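Local coordinates for integron gene cassette protein HFX_CASS2 (Uncultured bacterium, PDB 3FXH) that is of unknown function, a small all-helical protein encoded by an integron gene cassette and found as an assembly of two chains, at residues 45-50 against 113-118; 62-67 against 93-98. All coordinates share one frame; numbering follows the deposited sequence.

Contact 1 (45-50 against 113-118)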
ATOM      1  N   GLY A  45     -10.441   5.356  10.731  1.00 33.85           N
ATOM      2  CA  GLY A  45     -11.446   4.349  11.009  1.00 39.29           C
ATOM      3  C   GLY A  45     -12.504   4.171   9.933  1.00 43.15           C
ATOM      4  O   GLY A  45     -13.517   3.522  10.179  1.00 40.26           O
ATOM      5  N   HIS A  46     -12.279   4.730   8.744  1.00 31.91           N
ATOM      6  CA  HIS A  46     -13.232   4.553   7.650  1.00 35.42           C
ATOM      7  C   HIS A  46     -13.067   3.184   7.015  1.00 33.75           C
ATOM      8  O   HIS A  46     -11.997   2.579   7.053  1.00 29.98           O
ATOM      9  CB  HIS A  46     -13.100   5.653   6.585  1.00 31.00           C
ATOM     10  CG  HIS A  46     -13.249   7.036   7.136  1.00 39.19           C
ATOM     11  ND1 HIS A  46     -14.436   7.505   7.652  1.00 38.82           N
ATOM     12  CD2 HIS A  46     -12.352   8.042   7.275  1.00 37.09           C
ATOM     13  CE1 HIS A  46     -14.269   8.745   8.081  1.00 39.84           C
ATOM     14  NE2 HIS A  46     -13.015   9.096   7.860  1.00 37.20           N
ATOM     15  N   SER A  47     -14.145   2.704   6.420  1.00 36.10           N
ATOM     16  CA  SER A  47     -14.175   1.358   5.901  1.00 29.77           C
ATOM     17  C   SER A  47     -15.078   1.368   4.685  1.00 29.86           C
ATOM     18  O   SER A  47     -15.878   2.286   4.506  1.00 31.46           O
ATOM     19  CB  SER A  47     -14.772   0.428   6.968  1.00 39.69           C
ATOM     20  OG  SER A  47     -14.459  -0.926   6.709  1.00 42.80           O
HETATM   21  N   MSE A  48     -14.974   0.335   3.861  1.00 29.58           N
HETATM   22  CA  MSE A  48     -15.938   0.157   2.784  1.00 25.50           C
HETATM   23  C   MSE A  48     -16.296  -1.320   2.688  1.00 32.64           C
HETATM   24  O   MSE A  48     -15.449  -2.175   2.943  1.00 29.46           O
HETATM   25  CB  MSE A  48     -15.355   0.646   1.455  1.00 25.57           C
HETATM   26  CG  MSE A  48     -16.292   0.451   0.248  1.00 24.27           C
HETATM   27 SE   MSE A  48     -15.475   1.237  -1.344  0.99 35.68          SE
HETATM   28  CE  MSE A  48     -15.676   3.160  -0.903  1.00 30.94           C
ATOM     29  N   THR A  49     -17.538  -1.615   2.316  1.00 36.00           N
ATOM     30  CA  THR A  49     -17.963  -3.004   2.150  1.00 36.37           C
ATOM     31  C   THR A  49     -17.445  -3.546   0.820  1.00 33.27           C
ATOM     32  O   THR A  49     -17.261  -2.799  -0.133  1.00 26.76           O
ATOM     33  CB  THR A  49     -19.491  -3.141   2.199  1.00 44.08           C
ATOM     34  OG1 THR A  49     -20.068  -2.489   1.062  1.00 38.35           O
ATOM     35  CG2 THR A  49     -20.052  -2.528   3.482  1.00 49.11           C
ATOM     36  N   ARG A  50     -17.191  -4.845   0.744  1.00 35.46           N
ATOM     37  CA  ARG A  50     -16.735  -5.408  -0.525  1.00 34.55           C
ATOM     38  C   ARG A  50     -17.770  -5.145  -1.624  1.00 33.33           C
ATOM     39  O   ARG A  50     -17.422  -4.873  -2.778  1.00 33.15           O
ATOM     40  CB  ARG A  50     -16.434  -6.903  -0.386  1.00 37.75           C
ATOM     41  CG  ARG A  50     -17.645  -7.788  -0.140  1.00 43.19           C
ATOM     42  CD  ARG A  50     -17.218  -9.247  -0.066  1.00 40.38           C
ATOM     43  NE  ARG A  50     -16.442  -9.534   1.141  1.00 38.44           N
ATOM     44  CZ  ARG A  50     -15.632 -10.579   1.275  1.00 38.75           C
ATOM     45  NH1 ARG A  50     -15.478 -11.432   0.269  1.00 41.13           N
ATOM     46  NH2 ARG A  50     -14.982 -10.779   2.419  1.00 41.31           N
ATOM     47  N   LYS A 113     -10.969  -9.713   4.843  1.00 29.05           N
ATOM     48  CA  LYS A 113     -12.358 -10.070   5.066  1.00 33.78           C
ATOM     49  C   LYS A 113     -13.294  -8.874   5.020  1.00 36.51           C
ATOM     50  O   LYS A 113     -14.351  -8.937   4.396  1.00 34.75           O
ATOM     51  CB  LYS A 113     -12.516 -10.796   6.415  1.00 39.46           C
ATOM     52  CG  LYS A 113     -12.160 -12.265   6.374  1.00 47.81           C
ATOM     53  CD  LYS A 113     -13.196 -13.032   5.571  1.00 53.58           C
ATOM     54  CE  LYS A 113     -12.757 -14.462   5.292  1.00 53.84           C
ATOM     55  NZ  LYS A 113     -13.610 -15.077   4.231  1.00 47.11           N
ATOM     56  N   SER A 114     -12.909  -7.788   5.686  1.00 29.48           N
ATOM     57  CA  SER A 114     -13.881  -6.750   6.035  1.00 38.61           C
ATOM     58  C   SER A 114     -13.773  -5.437   5.262  1.00 32.16           C
ATOM     59  O   SER A 114     -14.720  -5.009   4.611  1.00 31.14           O
ATOM     60  CB  SER A 114     -13.814  -6.454   7.530  1.00 34.98           C
ATOM     61  OG  SER A 114     -14.014  -7.640   8.279  1.00 47.57           O
ATOM     62  N   ASN A 115     -12.632  -4.782   5.378  1.00 29.63           N
ATOM     63  CA  ASN A 115     -12.494  -3.439   4.862  1.00 23.56           C
ATOM     64  C   ASN A 115     -11.971  -3.448   3.421  1.00 28.76           C
ATOM     65  O   ASN A 115     -10.776  -3.667   3.186  1.00 24.30           O
ATOM     66  CB  ASN A 115     -11.567  -2.629   5.772  1.00 31.52           C
ATOM     67  CG  ASN A 115     -11.582  -1.157   5.439  1.00 33.97           C
ATOM     68  OD1 ASN A 115     -12.060  -0.766   4.376  1.00 29.96           O
ATOM     69  ND2 ASN A 115     -11.067  -0.331   6.346  1.00 30.90           N
ATOM     70  N   ALA A 116     -12.876  -3.219   2.466  1.00 23.86           N
ATOM     71  CA  ALA A 116     -12.519  -3.230   1.047  1.00 22.63           C
ATOM     72  C   ALA A 116     -11.577  -2.091   0.637  1.00 22.42           C
ATOM     73  O   ALA A 116     -10.974  -2.149  -0.437  1.00 24.83           O
ATOM     74  CB  ALA A 116     -13.769  -3.234   0.168  1.00 27.78           C
ATOM     75  N   LEU A 117     -11.440  -1.054   1.463  1.00 26.89           N
ATOM     76  CA  LEU A 117     -10.400  -0.052   1.188  1.00 22.78           C
ATOM     77  C   LEU A 117      -9.014  -0.720   1.113  1.00 25.08           C
ATOM     78  O   LEU A 117      -8.105  -0.308   0.362  1.00 24.18           O
ATOM     79  CB  LEU A 117     -10.417   1.034   2.263  1.00 22.99           C
ATOM     80  CG  LEU A 117     -11.662   1.922   2.296  1.00 29.93           C
ATOM     81  CD1 LEU A 117     -11.489   3.017   3.367  1.00 27.63           C
ATOM     82  CD2 LEU A 117     -11.918   2.539   0.916  1.00 24.82           C
ATOM     83  N   LEU A 118      -8.854  -1.780   1.884  1.00 20.22           N
ATOM     84  CA  LEU A 118      -7.572  -2.479   1.907  1.00 18.46           C
ATOM     85  C   LEU A 118      -7.435  -3.371   0.682  1.00 17.27           C
ATOM     86  O   LEU A 118      -6.325  -3.663   0.238  1.00 22.25           O
ATOM     87  CB  LEU A 118      -7.410  -3.293   3.209  1.00 21.65           C
ATOM     88  CG  LEU A 118      -7.567  -2.445   4.477  1.00 24.92           C
ATOM     89  CD1 LEU A 118      -7.775  -3.306   5.727  1.00 25.93           C
ATOM     90  CD2 LEU A 118      -6.332  -1.527   4.626  1.00 26.05           C
TER
HETATM   91  O   HOH W   1     -16.791  -6.255   3.178  1.00 43.22           O
HETATM   92  O   HOH W   2     -17.288  -8.440   3.971  1.00 44.50           O
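N115 puts its carboxamide against the extended backbone of H46-M48 and uses both ends of it. N115 ND2 donates to H46 O at 3.1 Å, on a lone pair and in the carbonyl plane, though the bond is bent and H46 O lies somewhat out of the amide plane. N115 OD1 accepts twice: from M48 N at 3.2 Å and from L117 N at 3.0 Å, the second being the N-cap bond that starts helix 116-131. The two donors come from opposite faces of the amide plane, so OD1 is held from above and below, and with ND2 engaged as well the flip of the group is fixed. With CG anti to the backbone N (chi1 -169°), the amide swings across to S47, whose OG lies 3.2 Å from N115 CG without a hydrogen bond to the amide. Next along, A116 N donates to M48 O at 2.8 Å, a fairly straight backbone bond, while A116 CB packs against R50 CA. L117 brings CD2 to 4.0 Å from M48 CB.

R50 reaches across to the 113-115 loop: a bend at chi3 (70°) carries R50 NH2 to K113 O at 2.8 Å, in the carbonyl plane and on a lone pair, with the oxygen at the guanidinium edge, slightly tilted from its plane. One water joins R50 NE to the same carbonyl, and another joins R50 N to S114 O. R50 and K113 are both salt-bridged to E108, which probably offsets their like charges.

D43 of the second subunit takes backbone N-H groups of K113, S114 and N115. Within the chain, L117 lies on I38 and V42 of helix 24-43, and selenomethionine M48 packs on helices 50-58 and 62-69.

Contact 2 (62-67 against 93-98); sequences FIAFLA and FIENAF
E95 lays its carboxylate across the first turn of helix 62-69, with one oxygen for each of two successive N-H groups. E95 OE1 accepts from I63 N at 3.0 Å and E95 OE2 from A64 N, also at 3.0 Å, both on the syn side, tilted somewhat out of the carboxylate plane. A bend at chi2 (-80°) turns the acid over I63, whose CB sits 3.4 Å from E95 OE2. A water bound to OE1 also takes F62 N and donates to E95 O, tying the acid to its own backbone. With an alanine here, the N-H groups of I63 and A64 are likely to lose their acceptors, and the side of I63 its cover.

Beyond these polar bonds, F62 sets CD2 over one face of the F98 ring, the two planes inclined at 49°, and I63 CD1 reaches F98 CE2 at 4.0 Å. I94 CG2 lies at the F98 ring edge. Further out, F53 meets F62 edge-to-face and also touches F98, while I34 of helix 24-43 packs on I63 and I94. The carboxylate sits at a helix start, where the dipole would probably favour its negative charge, beside a buried aromatic-aliphatic core joining segments 62-67 and 93-98, their N-to-C directions 111° apart, in an all-helical fold.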
ATOM      1  N   PHE A  62     -14.582   4.405  -8.569  1.00 27.63           N
ATOM      2  CA  PHE A  62     -14.144   4.231  -7.193  1.00 30.06           C
ATOM      3  C   PHE A  62     -13.398   5.476  -6.719  1.00 32.64           C
ATOM      4  O   PHE A  62     -13.647   5.995  -5.633  1.00 31.40           O
ATOM      5  CB  PHE A  62     -13.263   2.993  -7.082  1.00 26.57           C
ATOM      6  CG  PHE A  62     -12.554   2.866  -5.776  1.00 21.14           C
ATOM      7  CD1 PHE A  62     -13.264   2.677  -4.592  1.00 29.05           C
ATOM      8  CD2 PHE A  62     -11.170   2.912  -5.725  1.00 21.61           C
ATOM      9  CE1 PHE A  62     -12.599   2.549  -3.369  1.00 24.82           C
ATOM     10  CE2 PHE A  62     -10.489   2.786  -4.499  1.00 20.23           C
ATOM     11  CZ  PHE A  62     -11.207   2.607  -3.322  1.00 23.84           C
ATOM     12  N   ILE A  63     -12.499   5.979  -7.548  1.00 26.64           N
ATOM     13  CA  ILE A  63     -11.691   7.129  -7.121  1.00 28.79           C
ATOM     14  C   ILE A  63     -12.546   8.391  -6.991  1.00 30.51           C
ATOM     15  O   ILE A  63     -12.465   9.107  -5.996  1.00 32.34           O
ATOM     16  CB  ILE A  63     -10.471   7.348  -8.027  1.00 28.89           C
ATOM     17  CG1 ILE A  63      -9.559   6.119  -7.975  1.00 32.62           C
ATOM     18  CG2 ILE A  63      -9.677   8.563  -7.560  1.00 37.01           C
ATOM     19  CD1 ILE A  63      -9.013   5.857  -6.595  1.00 30.40           C
ATOM     20  N   ALA A  64     -13.383   8.644  -7.988  1.00 33.84           N
ATOM     21  CA  ALA A  64     -14.323   9.763  -7.923  1.00 33.05           C
ATOM     22  C   ALA A  64     -15.166   9.698  -6.652  1.00 37.70           C
ATOM     23  O   ALA A  64     -15.407  10.713  -5.996  1.00 38.05           O
ATOM     24  CB  ALA A  64     -15.217   9.772  -9.154  1.00 35.22           C
ATOM     25  N   PHE A  65     -15.626   8.500  -6.310  1.00 35.22           N
ATOM     26  CA  PHE A  65     -16.434   8.322  -5.117  1.00 40.82           C
ATOM     27  C   PHE A  65     -15.683   8.765  -3.856  1.00 39.82           C
ATOM     28  O   PHE A  65     -16.232   9.503  -3.037  1.00 33.52           O
ATOM     29  CB  PHE A  65     -16.933   6.877  -4.984  1.00 32.17           C
ATOM     30  CG  PHE A  65     -17.741   6.639  -3.739  1.00 40.48           C
ATOM     31  CD1 PHE A  65     -17.115   6.284  -2.549  1.00 38.93           C
ATOM     32  CD2 PHE A  65     -19.124   6.785  -3.753  1.00 42.64           C
ATOM     33  CE1 PHE A  65     -17.844   6.082  -1.396  1.00 37.66           C
ATOM     34  CE2 PHE A  65     -19.870   6.577  -2.605  1.00 40.74           C
ATOM     35  CZ  PHE A  65     -19.232   6.221  -1.424  1.00 42.02           C
ATOM     36  N   LEU A  66     -14.435   8.317  -3.707  1.00 33.38           N
ATOM     37  CA  LEU A  66     -13.618   8.703  -2.560  1.00 33.56           C
ATOM     38  C   LEU A  66     -13.399  10.209  -2.539  1.00 36.58           C
ATOM     39  O   LEU A  66     -13.510  10.853  -1.491  1.00 37.11           O
ATOM     40  CB  LEU A  66     -12.252   8.006  -2.606  1.00 35.40           C
ATOM     41  CG  LEU A  66     -12.184   6.482  -2.480  1.00 31.12           C
ATOM     42  CD1 LEU A  66     -10.724   6.054  -2.362  1.00 31.72           C
ATOM     43  CD2 LEU A  66     -12.987   5.979  -1.292  1.00 32.09           C
ATOM     44  N   ALA A  67     -13.062  10.757  -3.702  1.00 33.64           N
ATOM     45  CA  ALA A  67     -12.774  12.185  -3.827  1.00 35.96           C
ATOM     46  C   ALA A  67     -13.956  13.012  -3.338  1.00 37.79           C
ATOM     47  O   ALA A  67     -13.786  14.070  -2.723  1.00 45.79           O
ATOM     48  CB  ALA A  67     -12.453  12.533  -5.281  1.00 36.17           C
ATOM     49  N   PHE A  93      -7.388   5.903 -16.911  1.00 42.44           N
ATOM     50  CA  PHE A  93      -6.646   4.640 -16.862  1.00 43.98           C
ATOM     51  C   PHE A  93      -6.809   3.989 -15.498  1.00 37.44           C
ATOM     52  O   PHE A  93      -7.093   2.798 -15.397  1.00 36.98           O
ATOM     53  CB  PHE A  93      -5.154   4.828 -17.150  1.00 40.72           C
ATOM     54  CG  PHE A  93      -4.320   3.595 -16.848  1.00 40.00           C
ATOM     55  CD1 PHE A  93      -4.125   2.617 -17.815  1.00 46.33           C
ATOM     56  CD2 PHE A  93      -3.745   3.416 -15.600  1.00 37.08           C
ATOM     57  CE1 PHE A  93      -3.369   1.481 -17.537  1.00 39.60           C
ATOM     58  CE2 PHE A  93      -2.994   2.277 -15.307  1.00 36.92           C
ATOM     59  CZ  PHE A  93      -2.801   1.313 -16.287  1.00 31.08           C
ATOM     60  N   ILE A  94      -6.615   4.776 -14.448  1.00 32.64           N
ATOM     61  CA  ILE A  94      -6.745   4.256 -13.093  1.00 29.77           C
ATOM     62  C   ILE A  94      -8.161   3.746 -12.789  1.00 34.42           C
ATOM     63  O   ILE A  94      -8.319   2.634 -12.290  1.00 25.96           O
ATOM     64  CB  ILE A  94      -6.273   5.290 -12.050  1.00 26.51           C
ATOM     65  CG1 ILE A  94      -4.767   5.519 -12.195  1.00 27.86           C
ATOM     66  CG2 ILE A  94      -6.601   4.833 -10.615  1.00 25.29           C
ATOM     67  CD1 ILE A  94      -4.251   6.642 -11.351  1.00 27.67           C
ATOM     68  N   GLU A  95      -9.189   4.544 -13.084  1.00 30.55           N
ATOM     69  CA  GLU A  95     -10.567   4.096 -12.843  1.00 32.73           C
ATOM     70  C   GLU A  95     -10.887   2.794 -13.578  1.00 32.77           C
ATOM     71  O   GLU A  95     -11.542   1.904 -13.036  1.00 33.41           O
ATOM     72  CB  GLU A  95     -11.577   5.178 -13.247  1.00 34.92           C
ATOM     73  CG  GLU A  95     -11.466   6.462 -12.440  1.00 25.77           C
ATOM     74  CD  GLU A  95     -12.131   6.379 -11.077  1.00 35.31           C
ATOM     75  OE1 GLU A  95     -12.069   5.313 -10.421  1.00 33.12           O
ATOM     76  OE2 GLU A  95     -12.708   7.398 -10.649  1.00 33.38           O
ATOM     77  N   ASN A  96     -10.457   2.701 -14.833  1.00 32.34           N
ATOM     78  CA  ASN A  96     -10.687   1.499 -15.621  1.00 33.88           C
ATOM     79  C   ASN A  96      -9.893   0.327 -15.058  1.00 36.14           C
ATOM     80  O   ASN A  96     -10.358  -0.816 -15.056  1.00 34.87           O
ATOM     81  CB  ASN A  96     -10.314   1.734 -17.086  1.00 37.56           C
ATOM     82  CG  ASN A  96     -10.313   0.449 -17.900  1.00 42.83           C
ATOM     83  OD1 ASN A  96     -11.353   0.014 -18.396  1.00 48.21           O
ATOM     84  ND2 ASN A  96      -9.145  -0.161 -18.039  1.00 38.09           N
ATOM     85  N   ALA A  97      -8.689   0.617 -14.583  1.00 36.83           N
ATOM     86  CA  ALA A  97      -7.830  -0.423 -14.027  1.00 39.19           C
ATOM     87  C   ALA A  97      -8.469  -1.042 -12.781  1.00 33.40           C
ATOM     88  O   ALA A  97      -8.444  -2.254 -12.606  1.00 32.93           O
ATOM     89  CB  ALA A  97      -6.452   0.122 -13.728  1.00 36.41           C
ATOM     90  N   PHE A  98      -9.068  -0.217 -11.924  1.00 28.84           N
ATOM     91  CA  PHE A  98      -9.800  -0.762 -10.778  1.00 30.07           C
ATOM     92  C   PHE A  98     -10.926  -1.682 -11.239  1.00 27.28           C
ATOM     93  O   PHE A  98     -11.127  -2.762 -10.687  1.00 30.31           O
ATOM     94  CB  PHE A  98     -10.376   0.355  -9.904  1.00 28.41           C
ATOM     95  CG  PHE A  98      -9.435   0.833  -8.840  1.00 26.53           C
ATOM     96  CD1 PHE A  98      -9.342   0.168  -7.625  1.00 22.62           C
ATOM     97  CD2 PHE A  98      -8.637   1.941  -9.056  1.00 25.93           C
ATOM     98  CE1 PHE A  98      -8.474   0.604  -6.645  1.00 27.09           C
ATOM     99  CE2 PHE A  98      -7.770   2.379  -8.081  1.00 30.87           C
ATOM    100  CZ  PHE A  98      -7.680   1.704  -6.874  1.00 28.92           C
TER
HETATM  101  O   HOH W   3     -12.851   2.852 -10.552  1.00 36.49           O

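How the contacts relate
Contact 2 is nested within the chain loop that contact 1 closes: 45-50 comes first, then 62-67, 93-98 and finally 113-118. Their centres lie about 16 Å apart, with the centre of contact 2 about 5 Å from the centre of the chain and that of contact 1 about 13 Å out, next to the second subunit. M48 bridges them, M48 SE lying 3.8 Å from F62 CE1 and M48 CE 3.7 Å from F65 CE1; L117 adds packing on L66. Helix 62-69 therefore touches both M48 and helix 88-102, consistent with apolar packing that continues from the centre of the helical fold to M48 and L117, near the subunit interface.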